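Local coordinates for protein acetyltransferase, GNAT family (Streptococcus pneumoniae, PDB 2ATR) that probably transfers an acetyl group from acetyl-coenzyme A to an acceptor not yet identified, as a member of the GNAT acetyltransferase family, at residues E13-L16 against H17-A21; I73-P76 against S77-R80; F120-L123 against S124-D127; V112-Y115 against R116-F120. All coordinates share one frame; numbering follows the deposited sequence.

In the fold
Contacts 1 and 2 meet directly: Leu-18 and Tyr-19 of helix 12-20 pack on Ile-73 and Leu-75, at the end of strand 66-74. Contact 1 is the most buried of the four, with Val-15 and Leu-18 enclosed, whereas contacts 2, 3 and 4 are surface contacts in which none of the touching residues is fully buried. On the opposite side of the chain's centre from contact 1, contacts 3 and 4 share Phe-120 and are tied by a salt bridge between Glu-121 and Arg-116. The chemistry follows the place: helical turns and apolar side chains in contact 1, a beta turn in contact 2, a carboxylate-hydroxyl bond in contact 3, and a helix end closed by a Schellman motif at Gly-119 in contact 4.

Contact 1 (E13-L16 against H17-A21); sequences EDVL and HLYQA
His-17 meets Asp-14 with the edge of its imidazole: CE1 of His-17 lies 3.0 Å from Asp-14 O, close to the ring plane. This and the contacts that follow join residues three or four apart along helix 12-20, the first helix of the GNAT fold, which packs on the central sheet. CG of His-17 is wedged between its own backbone N and carbonyl carbon (chi1 71°), which turns the CE1 edge toward Asp-14 O, and NE2 bonds to the carbonyl of Val-53. The helix is kinked here: the N of His-17 and of Leu-18 lack the usual bond four residues back. Leu-18 N turns instead to Val-15 O, at 2.8 Å over a bent path, the N-H...O angle being 136°. The Leu-18 side chain reaches strands 52-61 and 66-74, where it packs on Leu-56 and Ile-73. Tyr-19 stands beside Val-15, both side chains pointing the same way, with Val-15 CG2 at the edge of the phenol ring, 3.9 Å from Tyr-19 CE2. Beyond it the Tyr-19 hydroxyl is bonded to the carboxylate of Asp-71, which fixes the far end of the ring. At Gln-20 regular helical bonding has returned: its N gives a nearly straight bond of 2.8 Å to Leu-16 O. The Gln-20 side chain runs out extended and crosses Leu-16 at a slant, NE2 ending 3.7 Å from Leu-16 CD2.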
loop_
_atom_site.group_PDB
_atom_site.type_symbol
_atom_site.label_atom_id
_atom_site.label_comp_id
_atom_site.label_asym_id
_atom_site.label_seq_id
_atom_site.Cartn_x
_atom_site.Cartn_y
_atom_site.Cartn_z
ATOM N N GLU A 13 14.683 -9.083 1.522
ATOM C CA GLU A 13 14.663 -10.548 1.255
ATOM C C GLU A 13 13.348 -11.198 1.598
ATOM O O GLU A 13 12.856 -12.053 0.830
ATOM C CB GLU A 13 15.753 -11.287 2.030
ATOM C CG GLU A 13 17.131 -10.639 1.953
ATOM C CD GLU A 13 17.409 -9.781 3.168
ATOM O OE1 GLU A 13 17.150 -10.268 4.305
ATOM O OE2 GLU A 13 17.880 -8.630 2.990
ATOM N N ASP A 14 12.760 -10.791 2.729
ATOM C CA ASP A 14 11.505 -11.407 3.192
ATOM C C ASP A 14 10.287 -10.959 2.371
ATOM O O ASP A 14 9.238 -11.611 2.396
ATOM C CB ASP A 14 11.281 -11.160 4.698
ATOM C CG ASP A 14 12.538 -11.522 5.565
ATOM O OD1 ASP A 14 13.212 -12.554 5.275
ATOM O OD2 ASP A 14 12.865 -10.751 6.515
ATOM N N VAL A 15 10.409 -9.854 1.636
ATOM C CA VAL A 15 9.253 -9.360 0.863
ATOM C C VAL A 15 9.479 -9.234 -0.647
ATOM O O VAL A 15 8.546 -8.917 -1.380
ATOM C CB VAL A 15 8.743 -8.022 1.387
ATOM C CG1 VAL A 15 8.161 -8.220 2.817
ATOM C CG2 VAL A 15 9.875 -6.980 1.345
ATOM N N LEU A 16 10.699 -9.492 -1.093
ATOM C CA LEU A 16 11.050 -9.287 -2.512
ATOM C C LEU A 16 10.178 -10.106 -3.426
ATOM O O LEU A 16 9.786 -9.633 -4.493
ATOM C CB LEU A 16 12.525 -9.571 -2.773
ATOM C CG LEU A 16 13.081 -9.197 -4.162
ATOM C CD1 LEU A 16 12.960 -7.713 -4.456
ATOM C CD2 LEU A 16 14.529 -9.652 -4.265
ATOM N N HIS A 17 9.841 -11.322 -3.012
ATOM C CA HIS A 17 8.879 -12.144 -3.768
ATOM C C HIS A 17 7.539 -11.435 -4.041
ATOM O O HIS A 17 6.902 -11.646 -5.066
ATOM C CB HIS A 17 8.666 -13.528 -3.097
ATOM C CG HIS A 17 7.896 -13.475 -1.811
ATOM N ND1 HIS A 17 8.435 -12.964 -0.657
ATOM C CD2 HIS A 17 6.647 -13.902 -1.496
ATOM C CE1 HIS A 17 7.529 -13.023 0.304
ATOM N NE2 HIS A 17 6.442 -13.602 -0.177
ATOM N N LEU A 18 7.091 -10.590 -3.115
ATOM C CA LEU A 18 5.833 -9.850 -3.340
ATOM C C LEU A 18 5.989 -8.806 -4.492
ATOM O O LEU A 18 5.158 -8.718 -5.371
ATOM C CB LEU A 18 5.424 -9.132 -2.053
ATOM C CG LEU A 18 5.040 -9.965 -0.823
ATOM C CD1 LEU A 18 4.623 -9.045 0.329
ATOM C CD2 LEU A 18 3.957 -10.887 -1.175
ATOM N N TYR A 19 7.046 -8.017 -4.427
ATOM C CA TYR A 19 7.353 -7.008 -5.471
ATOM C C TYR A 19 7.644 -7.686 -6.824
ATOM O O TYR A 19 7.069 -7.277 -7.846
ATOM C CB TYR A 19 8.489 -6.092 -5.040
ATOM C CG TYR A 19 8.149 -5.224 -3.857
ATOM C CD1 TYR A 19 7.515 -3.966 -4.026
ATOM C CD2 TYR A 19 8.456 -5.647 -2.553
ATOM C CE1 TYR A 19 7.196 -3.156 -2.906
ATOM C CE2 TYR A 19 8.141 -4.858 -1.455
ATOM C CZ TYR A 19 7.506 -3.610 -1.636
ATOM O OH TYR A 19 7.221 -2.864 -0.519
ATOM N N GLN A 20 8.478 -8.738 -6.825
ATOM C CA GLN A 20 8.597 -9.635 -8.016
ATOM C C GLN A 20 7.236 -10.063 -8.551
ATOM O O GLN A 20 6.992 -10.012 -9.746
ATOM C CB GLN A 20 9.470 -10.882 -7.723
ATOM C CG GLN A 20 10.936 -10.558 -7.714
ATOM C CD GLN A 20 11.849 -11.574 -7.007
ATOM O OE1 GLN A 20 11.413 -12.472 -6.279
ATOM N NE2 GLN A 20 13.151 -11.378 -7.185
ATOM N N ALA A 21 6.334 -10.463 -7.667
ATOM C CA ALA A 21 5.006 -10.929 -8.067
ATOM C C ALA A 21 4.215 -9.873 -8.814
ATOM O O ALA A 21 3.108 -10.151 -9.322
ATOM C CB ALA A 21 4.235 -11.377 -6.849
#

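Contact 2 (I73-P76 against S77-R80); sequences IVLP and SYQR
Val-74 lays its CG1 methyl against Tyr-78, 3.8 Å from Tyr-78 CB, the two side chains crossing at about a right angle. That methyl stands opposite the backbone N of Val-74 (chi1 -177°), which also brings it to Gln-79, where the aliphatic part of the glutamine slides past the valine in the reverse direction; Gln-79 CG is 3.9 Å from Val-74 CB. The Gln-79 chain runs on extended, and its NE2 lies 3.6 Å from Val-74 O, beside Pro-76 CA. What brings these side chains together is a type I beta turn from Leu-75 to Tyr-78, with Pro-76 and Ser-77 at its corners. Tyr-78 N closes it with a bond to Leu-75 O of 2.8 Å, bent to 137° at the hydrogen. Leu-75 adds an apolar touch: its CB sits 4.0 Å from Tyr-78 CD2, approaching the ring obliquely. The phenol's polar end is anchored by Asp-49, whose carboxylate bonds to the Tyr-78 hydroxyl. Gln-79 and Arg-80 open the Q/R-x-x-G-x-G/A signature, whose backbone in relatives holds the pyrophosphate of acetyl-coenzyme A and probably does so here. The turn takes the chain off strand 66-74 toward helix 83-92, with Val-74 and Tyr-78 both resting on Ile-83 of that helix, Leu-75 on Leu-18 of helix 12-20, and Gln-79 on Lys-110 of helix 109-117.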
loop_
_atom_site.group_PDB
_atom_site.type_symbol
_atom_site.label_atom_id
_atom_site.label_comp_id
_atom_site.label_asym_id
_atom_site.label_seq_id
_atom_site.Cartn_x
_atom_site.Cartn_y
_atom_site.Cartn_z
ATOM N N ILE A 73 0.096 -4.806 -1.843
ATOM C CA ILE A 73 0.359 -5.994 -2.664
ATOM C C ILE A 73 -0.278 -7.177 -1.994
ATOM O O ILE A 73 -0.089 -7.370 -0.793
ATOM C CB ILE A 73 1.879 -6.288 -2.825
ATOM C CG1 ILE A 73 2.582 -5.124 -3.509
ATOM C CG2 ILE A 73 2.099 -7.578 -3.634
ATOM C CD1 ILE A 73 4.065 -5.196 -3.469
ATOM N N VAL A 74 -1.083 -7.923 -2.747
ATOM C CA VAL A 74 -1.448 -9.288 -2.392
ATOM C C VAL A 74 -0.986 -10.207 -3.565
ATOM O O VAL A 74 -1.085 -9.830 -4.759
ATOM C CB VAL A 74 -2.943 -9.456 -2.142
ATOM C CG1 VAL A 74 -3.255 -10.908 -1.695
ATOM C CG2 VAL A 74 -3.431 -8.503 -1.072
ATOM N N LEU A 75 -0.419 -11.368 -3.230
ATOM C CA LEU A 75 -0.168 -12.394 -4.285
ATOM C C LEU A 75 -1.421 -12.639 -5.077
ATOM O O LEU A 75 -2.501 -12.891 -4.491
ATOM C CB LEU A 75 0.348 -13.718 -3.718
ATOM C CG LEU A 75 1.719 -13.652 -3.083
ATOM C CD1 LEU A 75 2.042 -15.004 -2.339
ATOM C CD2 LEU A 75 2.832 -13.274 -4.126
ATOM N N PRO A 76 -1.301 -12.500 -6.426
ATOM C CA PRO A 76 -2.426 -12.550 -7.324
ATOM C C PRO A 76 -3.075 -13.871 -7.215
ATOM O O PRO A 76 -4.156 -14.040 -7.729
ATOM C CB PRO A 76 -1.791 -12.352 -8.726
ATOM C CG PRO A 76 -0.538 -11.622 -8.453
ATOM C CD PRO A 76 -0.040 -12.226 -7.156
ATOM N N SER A 77 -2.430 -14.804 -6.502
ATOM C CA SER A 77 -2.998 -16.140 -6.328
ATOM C C SER A 77 -4.010 -16.206 -5.165
ATOM O O SER A 77 -4.913 -17.048 -5.202
ATOM C CB SER A 77 -1.913 -17.260 -6.328
ATOM O OG SER A 77 -0.763 -16.953 -5.591
ATOM N N TYR A 78 -3.854 -15.316 -4.165
ATOM C CA TYR A 78 -4.822 -15.078 -3.074
ATOM C C TYR A 78 -5.772 -13.988 -3.593
ATOM O O TYR A 78 -5.984 -13.898 -4.814
ATOM C CB TYR A 78 -4.099 -14.648 -1.758
ATOM C CG TYR A 78 -3.275 -15.774 -1.102
ATOM C CD1 TYR A 78 -3.724 -16.412 0.050
ATOM C CD2 TYR A 78 -2.070 -16.214 -1.677
ATOM C CE1 TYR A 78 -3.015 -17.457 0.621
ATOM C CE2 TYR A 78 -1.329 -17.236 -1.103
ATOM C CZ TYR A 78 -1.816 -17.880 0.039
ATOM O OH TYR A 78 -1.094 -18.913 0.612
ATOM N N GLN A 79 -6.348 -13.150 -2.728
ATOM C CA GLN A 79 -7.177 -11.996 -3.246
ATOM C C GLN A 79 -8.636 -12.362 -3.335
ATOM O O GLN A 79 -8.986 -13.538 -3.330
ATOM C CB GLN A 79 -6.742 -11.528 -4.642
ATOM C CG GLN A 79 -5.601 -10.485 -4.735
ATOM C CD GLN A 79 -5.352 -10.046 -6.169
ATOM O OE1 GLN A 79 -6.166 -10.321 -7.074
ATOM N NE2 GLN A 79 -4.248 -9.356 -6.395
ATOM N N ARG A 80 -9.485 -11.337 -3.435
ATOM C CA ARG A 80 -10.951 -11.486 -3.397
ATOM C C ARG A 80 -11.486 -12.210 -2.140
ATOM O O ARG A 80 -12.648 -12.619 -2.101
ATOM C CB ARG A 80 -11.493 -12.070 -4.723
ATOM C CG ARG A 80 -11.420 -11.057 -5.893
ATOM C CD ARG A 80 -11.971 -11.614 -7.218
ATOM N NE ARG A 80 -11.625 -10.778 -8.384
ATOM C CZ ARG A 80 -10.637 -11.040 -9.253
ATOM N NH1 ARG A 80 -9.862 -12.121 -9.103
ATOM N NH2 ARG A 80 -10.410 -10.211 -10.276
#

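Contact 3 (F120-L123 against S124-D127); sequences FEIL and STYD
Glu-121 and Thr-125 cross at about a right angle, and where they cross a hydroxyl meets a carboxylate: Thr-125 OG1 donates to Glu-121 OE2 over 2.6 Å. The hydroxyl comes to the anti side of that oxygen and lies 21° out of the carboxylate plane. A bend in the glutamate chain (chi2 45°) swings the group round to face the threonine. It also keeps OE2 near the backbone, where Ile-122 N adds a weak bond to the same oxygen, while OE1 is paired with Arg-116 of helix 109-117 in a salt bridge. With both oxygens engaged, the carboxylate has little freedom to rotate, and the arginine would be expected to favour its charged form. Tyr-126 crosses the same glutamate obliquely, its ring turned 73° from the carboxylate plane. Here the glutamate offers its methylenes, with CG 3.7 Å from Tyr-126 CE2 and 3.5 Å from Tyr-126 OH. The backbone carrying these side chains is a short 3-10 turn in the loop that follows helix 109-117: Thr-125 N bonds to Ile-122 O at 3.2 Å, and Tyr-126 N to Leu-123 O at 3.0 Å. Ile-122 stands roughly perpendicular to Thr-125, and its CG1 comes 3.5 Å from Thr-125 OG1. The end of the isoleucine reaches the neighbouring serine, where CD1 of Ile-122 is 3.3 Å from Ser-124 OG. Ile-122 also packs on Val-112 and Arg-116 of helix 109-117.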
loop_
_atom_site.group_PDB
_atom_site.type_symbol
_atom_site.label_atom_id
_atom_site.label_comp_id
_atom_site.label_asym_id
_atom_site.label_seq_id
_atom_site.Cartn_x
_atom_site.Cartn_y
_atom_site.Cartn_z
ATOM N N PHE A 120 -12.287 5.694 -0.382
ATOM C CA PHE A 120 -11.483 6.617 -1.214
ATOM C C PHE A 120 -12.296 7.024 -2.442
ATOM O O PHE A 120 -13.128 6.226 -2.900
ATOM C CB PHE A 120 -10.166 5.952 -1.676
ATOM C CG PHE A 120 -9.094 5.899 -0.611
ATOM C CD1 PHE A 120 -7.985 6.771 -0.677
ATOM C CD2 PHE A 120 -9.189 4.976 0.481
ATOM C CE1 PHE A 120 -6.984 6.744 0.304
ATOM C CE2 PHE A 120 -8.215 4.965 1.497
ATOM C CZ PHE A 120 -7.080 5.831 1.392
ATOM N N GLU A 121 -12.072 8.245 -2.927
ATOM C CA GLU A 121 -12.726 8.803 -4.127
ATOM C C GLU A 121 -11.663 9.352 -5.076
ATOM O O GLU A 121 -10.624 9.847 -4.643
ATOM C CB GLU A 121 -13.764 9.922 -3.727
ATOM C CG GLU A 121 -14.645 10.474 -4.912
ATOM C CD GLU A 121 -15.217 9.389 -5.818
ATOM O OE1 GLU A 121 -15.682 8.347 -5.344
ATOM O OE2 GLU A 121 -15.126 9.556 -7.039
ATOM N N ILE A 122 -11.928 9.314 -6.353
ATOM C CA ILE A 122 -10.950 9.788 -7.352
ATOM C C ILE A 122 -10.862 11.323 -7.300
ATOM O O ILE A 122 -11.864 11.990 -7.016
ATOM C CB ILE A 122 -11.212 9.248 -8.770
ATOM C CG1 ILE A 122 -12.512 9.808 -9.362
ATOM C CG2 ILE A 122 -11.277 7.657 -8.749
ATOM C CD1 ILE A 122 -12.789 9.328 -10.812
ATOM N N LEU A 123 -9.666 11.865 -7.542
ATOM C CA LEU A 123 -9.452 13.309 -7.360
ATOM C C LEU A 123 -10.277 14.178 -8.293
ATOM O O LEU A 123 -10.660 15.265 -7.887
ATOM C CB LEU A 123 -7.988 13.720 -7.447
ATOM C CG LEU A 123 -7.060 13.381 -6.274
ATOM C CD1 LEU A 123 -5.547 13.721 -6.626
ATOM C CD2 LEU A 123 -7.492 13.948 -4.960
ATOM N N SER A 124 -10.543 13.706 -9.518
ATOM C CA SER A 124 -11.375 14.444 -10.503
ATOM C C SER A 124 -12.808 14.776 -10.009
ATOM O O SER A 124 -13.383 15.785 -10.399
ATOM C CB SER A 124 -11.411 13.705 -11.858
ATOM O OG SER A 124 -12.038 12.424 -11.682
ATOM N N THR A 125 -13.342 13.991 -9.079
ATOM C CA THR A 125 -14.685 14.254 -8.506
ATOM C C THR A 125 -14.647 15.638 -7.852
ATOM O O THR A 125 -15.635 16.374 -7.905
ATOM C CB THR A 125 -15.062 13.146 -7.460
ATOM O OG1 THR A 125 -15.080 11.877 -8.127
ATOM C CG2 THR A 125 -16.447 13.330 -6.865
ATOM N N TYR A 126 -13.480 15.995 -7.302
ATOM C CA TYR A 126 -13.234 17.330 -6.674
ATOM C C TYR A 126 -12.495 18.380 -7.520
ATOM O O TYR A 126 -11.917 19.359 -6.992
ATOM C CB TYR A 126 -12.508 17.111 -5.367
ATOM C CG TYR A 126 -13.158 16.017 -4.597
ATOM C CD1 TYR A 126 -14.394 16.238 -3.988
ATOM C CD2 TYR A 126 -12.578 14.721 -4.519
ATOM C CE1 TYR A 126 -15.037 15.222 -3.284
ATOM C CE2 TYR A 126 -13.229 13.684 -3.829
ATOM C CZ TYR A 126 -14.467 13.950 -3.228
ATOM O OH TYR A 126 -15.146 13.002 -2.515
ATOM N N ASP A 127 -12.469 18.161 -8.817
ATOM C CA ASP A 127 -11.648 18.957 -9.752
ATOM C C ASP A 127 -10.169 19.066 -9.391
ATOM O O ASP A 127 -9.569 20.140 -9.523
ATOM C CB ASP A 127 -12.272 20.327 -9.998
ATOM C CG ASP A 127 -13.710 20.211 -10.529
ATOM O OD1 ASP A 127 -13.921 19.398 -11.464
ATOM O OD2 ASP A 127 -14.593 20.884 -9.963
#

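Contact 4 (V112-Y115 against R116-F120); sequences VGFY and RSMGF
Phe-114 carries the selenomethionine Met-118 over one face of its ring, and this is the closely packed part of the contact. Met-118 CG stands above the face, 4.2 Å from the ring centroid and 26° off the normal, a CH-pi contact. Bends along the Met-118 chain bring SE in obliquely at 5.0 Å from the same centroid, in a Met-aromatic contact. At the end of helix 109-117 the backbone carbonyls find new donors. Phe-114 O takes the Ser-117 hydroxyl at 2.5 Å as modelled, shorter than usual; OG reaches it from a place between the serine's own N and carbonyl carbon (chi1 77°). Tyr-115 O receives Phe-120 N at 2.9 Å, nearly straight at 158°. This 6-to-1 bond and the 5-to-2 bond from Gly-119 N to Arg-116 O, 2.8 Å long, make a Schellman motif, in which Gly-119 takes positive phi, backbone angles that suit glycine. The turn also brings Phe-120 CB within 4.0 Å of Tyr-115 CB. The Arg-116 side is more exposed, and across the contact its guanidinium meets a single side chain: the arginine runs out extended alongside Val-112 and lays one face of the group on it, NH1 being 3.3 Å from Val-112 CG1, while NE forms a salt bridge with Glu-121. On the inner side Phe-114 and Tyr-115 rest on Leu-72 of strand 66-74, and Phe-114, Met-118 and Phe-120 lean on helix 83-92 through Ser-85, Met-88 and Leu-92.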
loop_
_atom_site.group_PDB
_atom_site.type_symbol
_atom_site.label_atom_id
_atom_site.label_comp_id
_atom_site.label_asym_id
_atom_site.label_seq_id
_atom_site.Cartn_x
_atom_site.Cartn_y
_atom_site.Cartn_z
ATOM N N VAL A 112 -10.392 0.902 -8.900
ATOM C CA VAL A 112 -11.145 2.044 -8.448
ATOM C C VAL A 112 -12.274 1.535 -7.581
ATOM O O VAL A 112 -12.495 2.103 -6.498
ATOM C CB VAL A 112 -11.577 3.009 -9.570
ATOM C CG1 VAL A 112 -12.644 4.058 -9.044
ATOM C CG2 VAL A 112 -10.354 3.744 -10.113
ATOM N N GLY A 113 -12.953 0.454 -8.009
ATOM C CA GLY A 113 -14.066 -0.099 -7.224
ATOM C C GLY A 113 -13.575 -0.553 -5.847
ATOM O O GLY A 113 -14.234 -0.311 -4.847
ATOM N N PHE A 114 -12.400 -1.178 -5.778
ATOM C CA PHE A 114 -11.824 -1.587 -4.499
ATOM C C PHE A 114 -11.511 -0.408 -3.527
ATOM O O PHE A 114 -11.916 -0.443 -2.364
ATOM C CB PHE A 114 -10.607 -2.500 -4.646
ATOM C CG PHE A 114 -9.814 -2.648 -3.342
ATOM C CD1 PHE A 114 -10.283 -3.482 -2.326
ATOM C CD2 PHE A 114 -8.631 -1.936 -3.122
ATOM C CE1 PHE A 114 -9.573 -3.613 -1.107
ATOM C CE2 PHE A 114 -7.950 -2.050 -1.911
ATOM C CZ PHE A 114 -8.436 -2.900 -0.912
ATOM N N TYR A 115 -10.813 0.612 -4.006
ATOM C CA TYR A 115 -10.497 1.782 -3.159
ATOM C C TYR A 115 -11.754 2.584 -2.738
ATOM O O TYR A 115 -11.829 3.090 -1.610
ATOM C CB TYR A 115 -9.447 2.661 -3.826
ATOM C CG TYR A 115 -8.105 1.984 -3.873
ATOM C CD1 TYR A 115 -7.451 1.584 -2.662
ATOM C CD2 TYR A 115 -7.506 1.653 -5.107
ATOM C CE1 TYR A 115 -6.197 0.929 -2.704
ATOM C CE2 TYR A 115 -6.269 0.950 -5.168
ATOM C CZ TYR A 115 -5.626 0.611 -3.974
ATOM O OH TYR A 115 -4.426 -0.065 -4.041
ATOM N N ARG A 116 -12.737 2.667 -3.625
ATOM C CA ARG A 116 -14.027 3.265 -3.238
ATOM C C ARG A 116 -14.670 2.454 -2.134
ATOM O O ARG A 116 -15.193 3.044 -1.180
ATOM C CB ARG A 116 -14.940 3.432 -4.436
ATOM C CG ARG A 116 -14.658 4.662 -5.314
ATOM C CD ARG A 116 -15.853 4.896 -6.334
ATOM N NE ARG A 116 -15.717 6.172 -7.060
ATOM C CZ ARG A 116 -15.630 6.297 -8.385
ATOM N NH1 ARG A 116 -15.675 5.222 -9.194
ATOM N NH2 ARG A 116 -15.499 7.497 -8.923
ATOM N N SER A 117 -14.535 1.118 -2.169
ATOM C CA SER A 117 -15.122 0.278 -1.089
ATOM C C SER A 117 -14.371 0.543 0.189
ATOM O O SER A 117 -14.889 0.309 1.289
ATOM C CB SER A 117 -15.112 -1.236 -1.428
ATOM O OG SER A 117 -13.795 -1.746 -1.243
HETATM N N MSE A 118 -13.155 1.076 0.065
HETATM C CA MSE A 118 -12.367 1.422 1.242
HETATM C C MSE A 118 -12.640 2.866 1.668
HETATM O O MSE A 118 -12.097 3.295 2.639
HETATM C CB MSE A 118 -10.856 1.208 1.017
HETATM C CG MSE A 118 -10.355 -0.241 0.975
HETATM SE SE MSE A 118 -10.828 -1.312 2.396
HETATM C CE MSE A 118 -12.068 -2.182 1.665
ATOM N N GLY A 119 -13.503 3.606 0.958
ATOM C CA GLY A 119 -13.821 4.991 1.394
ATOM C C GLY A 119 -13.012 6.077 0.670
ATOM O O GLY A 119 -13.018 7.241 1.079
ATOM N N PHE A 120 -12.287 5.694 -0.382
ATOM C CA PHE A 120 -11.483 6.617 -1.214
ATOM C C PHE A 120 -12.296 7.024 -2.442
ATOM O O PHE A 120 -13.128 6.226 -2.900
ATOM C CB PHE A 120 -10.166 5.952 -1.676
ATOM C CG PHE A 120 -9.094 5.899 -0.611
ATOM C CD1 PHE A 120 -7.985 6.771 -0.677
ATOM C CD2 PHE A 120 -9.189 4.976 0.481
ATOM C CE1 PHE A 120 -6.984 6.744 0.304
ATOM C CE2 PHE A 120 -8.215 4.965 1.497
ATOM C CZ PHE A 120 -7.080 5.831 1.392
#